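Local coordinates for protein dnab-like replicative helicase (Bacillus phage SPP1, PDB 3BH0) that probably unwinds duplex DNA in the 5'-3' direction at the phage replication fork, powered by ATP hydrolysis in the DnaB-family ATPase domain that this chain represents, at residues D45-S53 against M61-N69; V164-K175 against D212-V222. All coordinates share one frame; numbering follows the deposited sequence.

Interaction 1: D45-S53 against M61-N69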
loop_
_atom_site.group_PDB
_atom_site.type_symbol
_atom_site.label_atom_id
_atom_site.label_comp_id
_atom_site.label_asym_id
_atom_site.label_seq_id
_atom_site.Cartn_x
_atom_site.Cartn_y
_atom_site.Cartn_z
ATOM N N ASP A 45 -16.175 17.565 9.118
ATOM C CA ASP A 45 -15.569 18.486 10.088
ATOM C C ASP A 45 -14.103 18.828 9.792
ATOM O O ASP A 45 -13.519 19.687 10.459
ATOM C CB ASP A 45 -15.686 17.899 11.502
ATOM C CG ASP A 45 -14.960 16.561 11.647
ATOM O OD1 ASP A 45 -14.249 16.146 10.703
ATOM O OD2 ASP A 45 -15.103 15.916 12.707
ATOM N N GLY A 46 -13.514 18.144 8.810
ATOM C CA GLY A 46 -12.117 18.358 8.444
ATOM C C GLY A 46 -11.224 17.182 8.803
ATOM O O GLY A 46 -10.038 17.155 8.455
ATOM N N ASN A 47 -11.792 16.204 9.501
ATOM C CA ASN A 47 -11.070 14.983 9.836
ATOM C C ASN A 47 -11.118 13.949 8.707
ATOM O O ASN A 47 -11.954 14.034 7.786
ATOM C CB ASN A 47 -11.599 14.394 11.142
ATOM C CG ASN A 47 -11.630 15.416 12.277
ATOM O OD1 ASN A 47 -10.876 16.398 12.277
ATOM N ND2 ASN A 47 -12.509 15.187 13.252
ATOM N N ILE A 48 -10.203 12.982 8.785
ATOM C CA ILE A 48 -10.114 11.919 7.787
ATOM C C ILE A 48 -11.378 11.058 7.818
ATOM O O ILE A 48 -11.740 10.497 8.858
ATOM C CB ILE A 48 -8.849 11.035 7.974
ATOM C CG1 ILE A 48 -8.890 10.333 9.342
ATOM C CG2 ILE A 48 -7.588 11.873 7.809
ATOM C CD1 ILE A 48 -8.027 9.078 9.442
ATOM N N THR A 49 -12.050 10.990 6.677
ATOM C CA THR A 49 -13.226 10.170 6.504
ATOM C C THR A 49 -12.801 8.712 6.401
ATOM O O THR A 49 -13.106 7.906 7.280
ATOM C CB THR A 49 -13.992 10.586 5.230
ATOM O OG1 THR A 49 -14.394 11.952 5.352
ATOM C CG2 THR A 49 -15.223 9.713 5.009
ATOM N N GLY A 50 -12.070 8.392 5.336
ATOM C CA GLY A 50 -11.685 7.015 5.047
ATOM C C GLY A 50 -10.544 6.451 5.876
ATOM O O GLY A 50 -10.172 6.997 6.912
ATOM N N VAL A 51 -10.010 5.331 5.405
ATOM C CA VAL A 51 -8.923 4.636 6.063
ATOM C C VAL A 51 -7.657 5.456 5.892
ATOM O O VAL A 51 -7.295 5.811 4.763
ATOM C CB VAL A 51 -8.682 3.247 5.433
ATOM C CG1 VAL A 51 -7.692 2.462 6.261
ATOM C CG2 VAL A 51 -9.984 2.475 5.281
ATOM N N PRO A 52 -6.973 5.760 7.008
ATOM C CA PRO A 52 -5.740 6.546 6.900
ATOM C C PRO A 52 -4.532 5.693 6.468
ATOM O O PRO A 52 -4.371 4.551 6.919
ATOM C CB PRO A 52 -5.538 7.071 8.325
ATOM C CG PRO A 52 -6.162 6.016 9.205
ATOM C CD PRO A 52 -7.283 5.396 8.409
ATOM N N SER A 53 -3.707 6.255 5.590
ATOM C CA SER A 53 -2.362 5.739 5.324
ATOM C C SER A 53 -1.483 5.927 6.560
ATOM O O SER A 53 -0.577 5.138 6.802
ATOM C CB SER A 53 -1.745 6.506 4.174
ATOM O OG SER A 53 -1.661 7.878 4.504
ATOM N N MET A 61 -4.806 15.167 1.579
ATOM C CA MET A 61 -5.210 15.225 0.169
ATOM C C MET A 61 -6.379 14.294 -0.162
ATOM O O MET A 61 -7.286 14.678 -0.913
ATOM C CB MET A 61 -4.029 14.907 -0.753
ATOM C CG MET A 61 -2.838 15.868 -0.657
ATOM S SD MET A 61 -1.426 15.300 -1.645
ATOM C CE MET A 61 -1.930 15.811 -3.287
ATOM N N THR A 62 -6.350 13.080 0.398
ATOM C CA THR A 62 -7.322 12.037 0.072
ATOM C C THR A 62 -8.534 12.011 1.006
ATOM O O THR A 62 -9.630 11.635 0.586
ATOM C CB THR A 62 -6.680 10.629 0.087
ATOM O OG1 THR A 62 -6.240 10.305 1.416
ATOM C CG2 THR A 62 -5.513 10.528 -0.909
ATOM N N TYR A 63 -8.321 12.421 2.263
ATOM C CA TYR A 63 -9.290 12.291 3.367
ATOM C C TYR A 63 -9.486 10.838 3.792
ATOM O O TYR A 63 -10.495 10.481 4.400
ATOM C CB TYR A 63 -10.615 13.063 3.120
ATOM C CG TYR A 63 -10.450 14.558 3.393
ATOM C CD1 TYR A 63 -10.313 15.472 2.344
ATOM C CD2 TYR A 63 -10.357 15.044 4.706
ATOM C CE1 TYR A 63 -10.130 16.831 2.588
ATOM C CE2 TYR A 63 -10.174 16.405 4.960
ATOM C CZ TYR A 63 -10.068 17.291 3.898
ATOM O OH TYR A 63 -9.872 18.635 4.142
ATOM N N GLY A 64 -8.470 10.022 3.493
ATOM C CA GLY A 64 -8.483 8.585 3.761
ATOM C C GLY A 64 -8.880 7.786 2.536
ATOM O O GLY A 64 -9.460 8.329 1.581
ATOM N N TYR A 65 -8.551 6.495 2.552
ATOM C CA TYR A 65 -8.942 5.599 1.475
ATOM C C TYR A 65 -10.391 5.222 1.647
ATOM O O TYR A 65 -10.833 4.944 2.742
ATOM C CB TYR A 65 -8.063 4.339 1.432
ATOM C CG TYR A 65 -6.594 4.610 1.184
ATOM C CD1 TYR A 65 -6.174 5.427 0.122
ATOM C CD2 TYR A 65 -5.622 4.054 2.016
ATOM C CE1 TYR A 65 -4.834 5.680 -0.101
ATOM C CE2 TYR A 65 -4.271 4.303 1.801
ATOM C CZ TYR A 65 -3.880 5.112 0.741
ATOM O OH TYR A 65 -2.531 5.344 0.538
ATOM N N LYS A 66 -11.125 5.224 0.546
ATOM C CA LYS A 66 -12.558 4.945 0.577
ATOM C C LYS A 66 -12.806 3.483 0.254
ATOM O O LYS A 66 -12.135 2.906 -0.601
ATOM C CB LYS A 66 -13.326 5.818 -0.438
ATOM C CG LYS A 66 -12.971 7.317 -0.450
ATOM C CD LYS A 66 -13.174 8.007 0.906
ATOM C CE LYS A 66 -12.768 9.474 0.812
ATOM N NZ LYS A 66 -12.102 9.902 2.073
ATOM N N ARG A 67 -13.794 2.915 0.931
ATOM C CA ARG A 67 -14.311 1.583 0.651
ATOM C C ARG A 67 -14.344 1.152 -0.836
ATOM O O ARG A 67 -14.353 -0.032 -1.131
ATOM C CB ARG A 67 -15.706 1.451 1.265
ATOM C CG ARG A 67 -15.770 1.728 2.765
ATOM C CD ARG A 67 -16.072 0.454 3.566
ATOM N NE ARG A 67 -16.609 0.754 4.898
ATOM C CZ ARG A 67 -17.209 -0.132 5.702
ATOM N NH1 ARG A 67 -17.371 -1.401 5.319
ATOM N NH2 ARG A 67 -17.649 0.255 6.901
ATOM N N ARG A 68 -14.338 2.066 -1.786
ATOM C CA ARG A 68 -14.325 1.604 -3.183
ATOM C C ARG A 68 -12.959 1.709 -3.908
ATOM O O ARG A 68 -12.793 1.199 -5.028
ATOM C CB ARG A 68 -15.441 2.323 -3.968
ATOM C CG ARG A 68 -15.096 3.705 -4.523
ATOM C CD ARG A 68 -14.951 3.676 -6.054
ATOM N NE ARG A 68 -14.423 4.947 -6.551
ATOM C CZ ARG A 68 -14.202 5.250 -7.830
ATOM N NH1 ARG A 68 -14.444 4.385 -8.803
ATOM N NH2 ARG A 68 -13.728 6.447 -8.138
ATOM N N ASN A 69 -11.993 2.359 -3.257
ATOM C CA ASN A 69 -10.746 2.764 -3.917
ATOM C C ASN A 69 -9.851 1.618 -4.371
ATOM O O ASN A 69 -9.694 0.609 -3.691
ATOM C CB ASN A 69 -9.925 3.723 -3.042
ATOM C CG ASN A 69 -10.628 5.042 -2.769
ATOM O OD1 ASN A 69 -10.221 5.776 -1.868
ATOM N ND2 ASN A 69 -11.677 5.357 -3.540
#
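Val51 and Tyr65 form a single antiparallel hydrogen-bonded bridge that ties the loop entering helix 56-62 to the turn leaving it, on the N-terminal side of strand 70-74. Tyr65 N donates to Val51 O at 2.6 Å, and Val51 N returns a bond to Tyr65 O at 2.8 Å. Beside the bridge the backbones meet at two glycines: the CA atoms of Gly50 and Gly64 are 3.8 Å apart, and Gly50 CA sits 3.2 Å from Tyr65 O in a CA-H...O contact. Tyr63, of positive phi, ends the helix and turns its carbonyl to the loop: Gly50 N bonds to Tyr63 O at 2.8 Å, and Thr49 N adds a weak bond to the same oxygen. On the exposed side Gly46 O lies in the plane of the Tyr63 ring, at its edge, 3.6 Å from CE2. With CG anti to its carbonyl carbon (chi1 -61°), the Tyr65 ring runs alongside the loop until its OH comes 3.9 Å from Ser53 CB. That hydroxyl is hydrogen-bonded to Gln88 of helix 81-93 and Glu261 of strand 259-265, while Val51 packs on Met92, so the bridge lies against both elements.

Interaction 2: V164-K175 against D212-V222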
loop_
_atom_site.group_PDB
_atom_site.type_symbol
_atom_site.label_atom_id
_atom_site.label_comp_id
_atom_site.label_asym_id
_atom_site.label_seq_id
_atom_site.Cartn_x
_atom_site.Cartn_y
_atom_site.Cartn_z
ATOM N N VAL A 164 -6.474 -13.055 -9.033
ATOM C CA VAL A 164 -7.451 -12.157 -8.390
ATOM C C VAL A 164 -8.620 -12.973 -7.837
ATOM O O VAL A 164 -9.175 -12.657 -6.789
ATOM C CB VAL A 164 -7.987 -11.061 -9.338
ATOM C CG1 VAL A 164 -9.015 -10.183 -8.620
ATOM C CG2 VAL A 164 -6.855 -10.213 -9.836
ATOM N N ASN A 165 -8.976 -14.029 -8.551
ATOM C CA ASN A 165 -10.024 -14.935 -8.126
ATOM C C ASN A 165 -9.716 -15.505 -6.752
ATOM O O ASN A 165 -10.546 -15.451 -5.837
ATOM C CB ASN A 165 -10.162 -16.058 -9.153
ATOM C CG ASN A 165 -11.562 -16.589 -9.231
ATOM O OD1 ASN A 165 -11.995 -17.371 -8.366
ATOM N ND2 ASN A 165 -12.295 -16.170 -10.264
ATOM N N TYR A 166 -8.491 -16.008 -6.608
ATOM C CA TYR A 166 -7.993 -16.508 -5.335
ATOM C C TYR A 166 -8.117 -15.452 -4.244
ATOM O O TYR A 166 -8.519 -15.752 -3.128
ATOM C CB TYR A 166 -6.542 -16.984 -5.491
ATOM C CG TYR A 166 -5.893 -17.411 -4.202
ATOM C CD1 TYR A 166 -5.857 -18.752 -3.827
ATOM C CD2 TYR A 166 -5.316 -16.466 -3.341
ATOM C CE1 TYR A 166 -5.256 -19.140 -2.613
ATOM C CE2 TYR A 166 -4.728 -16.838 -2.145
ATOM C CZ TYR A 166 -4.694 -18.170 -1.790
ATOM O OH TYR A 166 -4.109 -18.528 -0.601
ATOM N N ILE A 167 -7.774 -14.210 -4.571
ATOM C CA ILE A 167 -7.772 -13.122 -3.579
ATOM C C ILE A 167 -9.187 -12.683 -3.229
ATOM O O ILE A 167 -9.468 -12.326 -2.076
ATOM C CB ILE A 167 -6.906 -11.916 -4.051
ATOM C CG1 ILE A 167 -5.434 -12.351 -4.174
ATOM C CG2 ILE A 167 -7.099 -10.703 -3.138
ATOM C CD1 ILE A 167 -4.492 -11.292 -4.681
ATOM N N TRP A 168 -10.056 -12.696 -4.242
ATOM C CA TRP A 168 -11.499 -12.495 -4.087
ATOM C C TRP A 168 -12.047 -13.384 -2.991
ATOM O O TRP A 168 -12.691 -12.921 -2.053
ATOM C CB TRP A 168 -12.222 -12.847 -5.402
ATOM C CG TRP A 168 -13.592 -12.257 -5.499
ATOM C CD1 TRP A 168 -14.665 -12.537 -4.702
ATOM C CD2 TRP A 168 -14.037 -11.272 -6.442
ATOM N NE1 TRP A 168 -15.749 -11.790 -5.085
ATOM C CE2 TRP A 168 -15.393 -10.998 -6.149
ATOM C CE3 TRP A 168 -13.423 -10.600 -7.511
ATOM C CZ2 TRP A 168 -16.158 -10.071 -6.893
ATOM C CZ3 TRP A 168 -14.183 -9.685 -8.257
ATOM C CH2 TRP A 168 -15.542 -9.428 -7.938
ATOM N N SER A 169 -11.784 -14.677 -3.134
ATOM C CA SER A 169 -12.192 -15.679 -2.159
ATOM C C SER A 169 -11.783 -15.336 -0.713
ATOM O O SER A 169 -12.605 -15.407 0.204
ATOM C CB SER A 169 -11.638 -17.035 -2.579
ATOM O OG SER A 169 -12.092 -18.047 -1.704
ATOM N N LYS A 170 -10.526 -14.926 -0.531
ATOM C CA LYS A 170 -9.978 -14.618 0.794
ATOM C C LYS A 170 -10.526 -13.336 1.396
ATOM O O LYS A 170 -10.725 -13.241 2.599
ATOM C CB LYS A 170 -8.451 -14.570 0.740
ATOM C CG LYS A 170 -7.825 -15.819 0.134
ATOM C CD LYS A 170 -7.918 -17.036 1.073
ATOM C CE LYS A 170 -7.498 -18.285 0.343
ATOM N NZ LYS A 170 -7.228 -19.423 1.267
ATOM N N THR A 171 -10.751 -12.342 0.554
ATOM C CA THR A 171 -11.318 -11.069 1.000
ATOM C C THR A 171 -12.721 -11.254 1.603
ATOM O O THR A 171 -13.025 -10.696 2.658
ATOM C CB THR A 171 -11.371 -10.068 -0.168
ATOM O OG1 THR A 171 -10.101 -10.050 -0.836
ATOM C CG2 THR A 171 -11.701 -8.687 0.330
ATOM N N ARG A 172 -13.560 -12.040 0.921
ATOM C CA ARG A 172 -14.909 -12.374 1.403
ATOM C C ARG A 172 -14.829 -13.132 2.714
ATOM O O ARG A 172 -15.418 -12.724 3.731
ATOM C CB ARG A 172 -15.654 -13.212 0.364
ATOM C CG ARG A 172 -15.916 -12.467 -0.933
ATOM C CD ARG A 172 -16.917 -13.191 -1.788
ATOM N NE ARG A 172 -18.178 -13.388 -1.073
ATOM C CZ ARG A 172 -18.903 -14.503 -1.131
ATOM N NH1 ARG A 172 -18.492 -15.525 -1.865
ATOM N NH2 ARG A 172 -20.035 -14.590 -0.447
ATOM N N GLN A 173 -14.078 -14.230 2.673
ATOM C CA GLN A 173 -13.713 -15.019 3.840
ATOM C C GLN A 173 -13.285 -14.150 5.031
ATOM O O GLN A 173 -13.712 -14.406 6.147
ATOM C CB GLN A 173 -12.620 -16.019 3.437
ATOM C CG GLN A 173 -12.367 -17.121 4.436
ATOM C CD GLN A 173 -11.229 -18.043 4.028
ATOM O OE1 GLN A 173 -11.161 -18.517 2.888
ATOM N NE2 GLN A 173 -10.334 -18.316 4.971
ATOM N N THR A 174 -12.471 -13.122 4.790
ATOM C CA THR A 174 -12.050 -12.163 5.843
ATOM C C THR A 174 -13.190 -11.253 6.285
ATOM O O THR A 174 -13.315 -10.914 7.460
ATOM C CB THR A 174 -10.843 -11.265 5.383
ATOM O OG1 THR A 174 -9.679 -12.074 5.195
ATOM C CG2 THR A 174 -10.518 -10.171 6.398
ATOM N N LYS A 175 -13.996 -10.825 5.326
ATOM C CA LYS A 175 -15.145 -9.972 5.601
ATOM C C LYS A 175 -16.066 -10.673 6.585
ATOM O O LYS A 175 -16.373 -10.144 7.647
ATOM C CB LYS A 175 -15.894 -9.676 4.303
ATOM C CG LYS A 175 -15.448 -8.428 3.585
ATOM C CD LYS A 175 -16.513 -8.074 2.567
ATOM C CE LYS A 175 -17.079 -6.697 2.836
ATOM N NZ LYS A 175 -18.260 -6.481 1.957
ATOM N N ASP A 212 -10.207 -6.463 -12.842
ATOM C CA ASP A 212 -10.735 -7.366 -11.822
ATOM C C ASP A 212 -10.448 -6.870 -10.397
ATOM O O ASP A 212 -11.299 -7.015 -9.487
ATOM C CB ASP A 212 -10.231 -8.809 -12.055
ATOM C CG ASP A 212 -10.779 -9.430 -13.361
ATOM O OD1 ASP A 212 -11.590 -8.765 -14.045
ATOM O OD2 ASP A 212 -10.407 -10.573 -13.719
ATOM N N LEU A 213 -9.268 -6.263 -10.213
ATOM C CA LEU A 213 -8.885 -5.711 -8.903
ATOM C C LEU A 213 -9.779 -4.553 -8.515
ATOM O O LEU A 213 -10.136 -4.396 -7.348
ATOM C CB LEU A 213 -7.401 -5.293 -8.860
ATOM C CG LEU A 213 -6.422 -6.454 -8.656
ATOM C CD1 LEU A 213 -4.974 -6.007 -8.763
ATOM C CD2 LEU A 213 -6.667 -7.206 -7.328
ATOM N N LYS A 214 -10.136 -3.739 -9.497
ATOM C CA LYS A 214 -11.023 -2.599 -9.259
ATOM C C LYS A 214 -12.472 -3.078 -9.021
ATOM O O LYS A 214 -13.154 -2.602 -8.102
ATOM C CB LYS A 214 -10.914 -1.592 -10.422
ATOM C CG LYS A 214 -11.898 -0.412 -10.402
ATOM C CD LYS A 214 -11.993 0.269 -9.044
ATOM C CE LYS A 214 -12.893 1.494 -9.087
ATOM N NZ LYS A 214 -12.896 2.158 -7.746
ATOM N N LYS A 215 -12.924 -4.021 -9.852
ATOM C CA LYS A 215 -14.242 -4.645 -9.697
ATOM C C LYS A 215 -14.374 -5.264 -8.293
ATOM O O LYS A 215 -15.367 -5.037 -7.603
ATOM C CB LYS A 215 -14.471 -5.703 -10.787
ATOM C CG LYS A 215 -15.939 -5.888 -11.130
ATOM C CD LYS A 215 -16.219 -7.175 -11.878
ATOM C CE LYS A 215 -16.134 -6.983 -13.384
ATOM N NZ LYS A 215 -16.598 -8.225 -14.091
ATOM N N MET A 216 -13.350 -6.014 -7.876
ATOM C CA MET A 216 -13.286 -6.575 -6.531
ATOM C C MET A 216 -13.375 -5.509 -5.434
ATOM O O MET A 216 -14.123 -5.671 -4.470
ATOM C CB MET A 216 -12.013 -7.400 -6.354
ATOM C CG MET A 216 -11.850 -7.975 -4.943
ATOM S SD MET A 216 -10.401 -9.030 -4.784
ATOM C CE MET A 216 -9.101 -7.789 -4.708
ATOM N N ALA A 217 -12.601 -4.431 -5.575
ATOM C CA ALA A 217 -12.658 -3.302 -4.646
ATOM C C ALA A 217 -14.102 -2.828 -4.501
ATOM O O ALA A 217 -14.611 -2.672 -3.390
ATOM C CB ALA A 217 -11.761 -2.162 -5.139
ATOM N N ARG A 218 -14.745 -2.614 -5.651
ATOM C CA ARG A 218 -16.130 -2.146 -5.737
ATOM C C ARG A 218 -17.155 -3.179 -5.238
ATOM O O ARG A 218 -17.963 -2.871 -4.362
ATOM C CB ARG A 218 -16.447 -1.725 -7.183
ATOM C CG ARG A 218 -15.791 -0.418 -7.608
ATOM C CD ARG A 218 -16.736 0.780 -7.480
ATOM N NE ARG A 218 -17.685 0.774 -8.590
ATOM C CZ ARG A 218 -19.010 0.799 -8.473
ATOM N NH1 ARG A 218 -19.602 0.899 -7.288
ATOM N NH2 ARG A 218 -19.735 0.767 -9.573
ATOM N N GLU A 219 -17.103 -4.390 -5.795
ATOM C CA GLU A 219 -18.124 -5.432 -5.573
ATOM C C GLU A 219 -18.102 -5.965 -4.149
ATOM O O GLU A 219 -19.153 -6.232 -3.574
ATOM C CB GLU A 219 -17.981 -6.577 -6.594
ATOM C CG GLU A 219 -19.252 -7.380 -6.848
ATOM C CD GLU A 219 -19.455 -7.750 -8.338
ATOM O OE1 GLU A 219 -18.558 -8.396 -8.937
ATOM O OE2 GLU A 219 -20.529 -7.399 -8.907
ATOM N N LEU A 220 -16.909 -6.108 -3.573
ATOM C CA LEU A 220 -16.787 -6.522 -2.166
ATOM C C LEU A 220 -16.736 -5.350 -1.189
ATOM O O LEU A 220 -16.814 -5.545 0.017
ATOM C CB LEU A 220 -15.592 -7.468 -1.952
ATOM C CG LEU A 220 -15.511 -8.700 -2.855
ATOM C CD1 LEU A 220 -14.284 -9.551 -2.486
ATOM C CD2 LEU A 220 -16.822 -9.518 -2.788
ATOM N N ASP A 221 -16.613 -4.133 -1.710
ATOM C CA ASP A 221 -16.622 -2.927 -0.870
ATOM C C ASP A 221 -15.363 -2.837 0.014
ATOM O O ASP A 221 -15.436 -2.566 1.220
ATOM C CB ASP A 221 -17.926 -2.847 -0.031
ATOM C CG ASP A 221 -18.259 -1.428 0.423
ATOM O OD1 ASP A 221 -17.883 -0.445 -0.266
ATOM O OD2 ASP A 221 -18.914 -1.304 1.484
ATOM N N VAL A 222 -14.203 -3.042 -0.606
ATOM C CA VAL A 222 -12.918 -2.953 0.101
ATOM C C VAL A 222 -11.957 -1.951 -0.542
ATOM O O VAL A 222 -12.126 -1.575 -1.702
ATOM C CB VAL A 222 -12.215 -4.345 0.224
ATOM C CG1 VAL A 222 -13.032 -5.285 1.134
ATOM C CG2 VAL A 222 -11.941 -4.983 -1.160
#
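Trp168 and Met216 interlock as reciprocal knobs into holes between two nearly parallel helices, 164-175 and 212-220, whose axes approach to 10.4 Å at an angle of 14°. Both helices lie on the same side of the central sheet of this P-loop NTPase fold, where Val185 of strand 183-188 meets Ile167 and Thr171 and Val224 of strand 223-228 meets Leu213 and Met216. The tight part is built from Val164, Trp168, Met216 and Leu220, with Ile167, Thr171 and Leu213 behind them toward the sheet. Met216 enters a pocket made by Val164, Ile167, Trp168 and Thr171; its chain is extended as far as SD and then bends at chi3, which brings CE against Ile167 CG2. At the N-terminal end of both segments, Val164 CG2 touches Leu213 CD2 at 3.9 Å.

Trp168 reaches across in the other direction, its CG anti to the backbone N (chi1 -161°), and settles among Lys215, Met216, Glu219 and Leu220. Two CH-pi contacts fall on one face of the indole: Leu220 CD1 stands 3.8 Å from the centroid of the five-membered ring, and Met216 CA 4.1 Å from that of the six-membered ring. Trp168 NE1 approaches Leu220 CD2 to 3.4 Å. The sulfur of Met216 makes an oblique Met-aromatic contact with the same indole.

The solvent side is made of exposed Arg172, Glu219 and Lys215, which bury little area here. Arg172 rests CG and CD on Leu220, with CG 3.6 Å from CD2, and Glu219 OE1 meets the indole edge locally, 3.3 Å from Trp168 CH2. A Schellman motif with Asp221 as its C-prime residue ends the second helix, and there Lys175 gives the one hydrogen bond between the segments: NZ meets Leu220 O at 2.6 Å, tilted 29° from the carbonyl plane.

In the fold
The two contacts follow one another along the chain, their centres about 20 Å apart, yet they meet directly. The turn Lys66-Asn69 of interaction 1 lies against the face of helix 202-220 turned away from helix 164-176, its partner in interaction 2: Arg68 O probably accepts a hydrogen bond from Lys214 NZ at 2.9 Å, and Arg68 O also packs on Ala217 CB at 3.5 Å. Arg67 CB comes 3.3 Å from Asp221 OD1, where that helix ends. Lys214 and Arg68 both form salt bridges with Asp258, a shared anchor just before strand 259-265. After the turn, Asn69 pairs with Val224 and the chain enters strand 70-74, which leads to the probable Walker A loop at Ala75-Thr82, consistent with ATP binding.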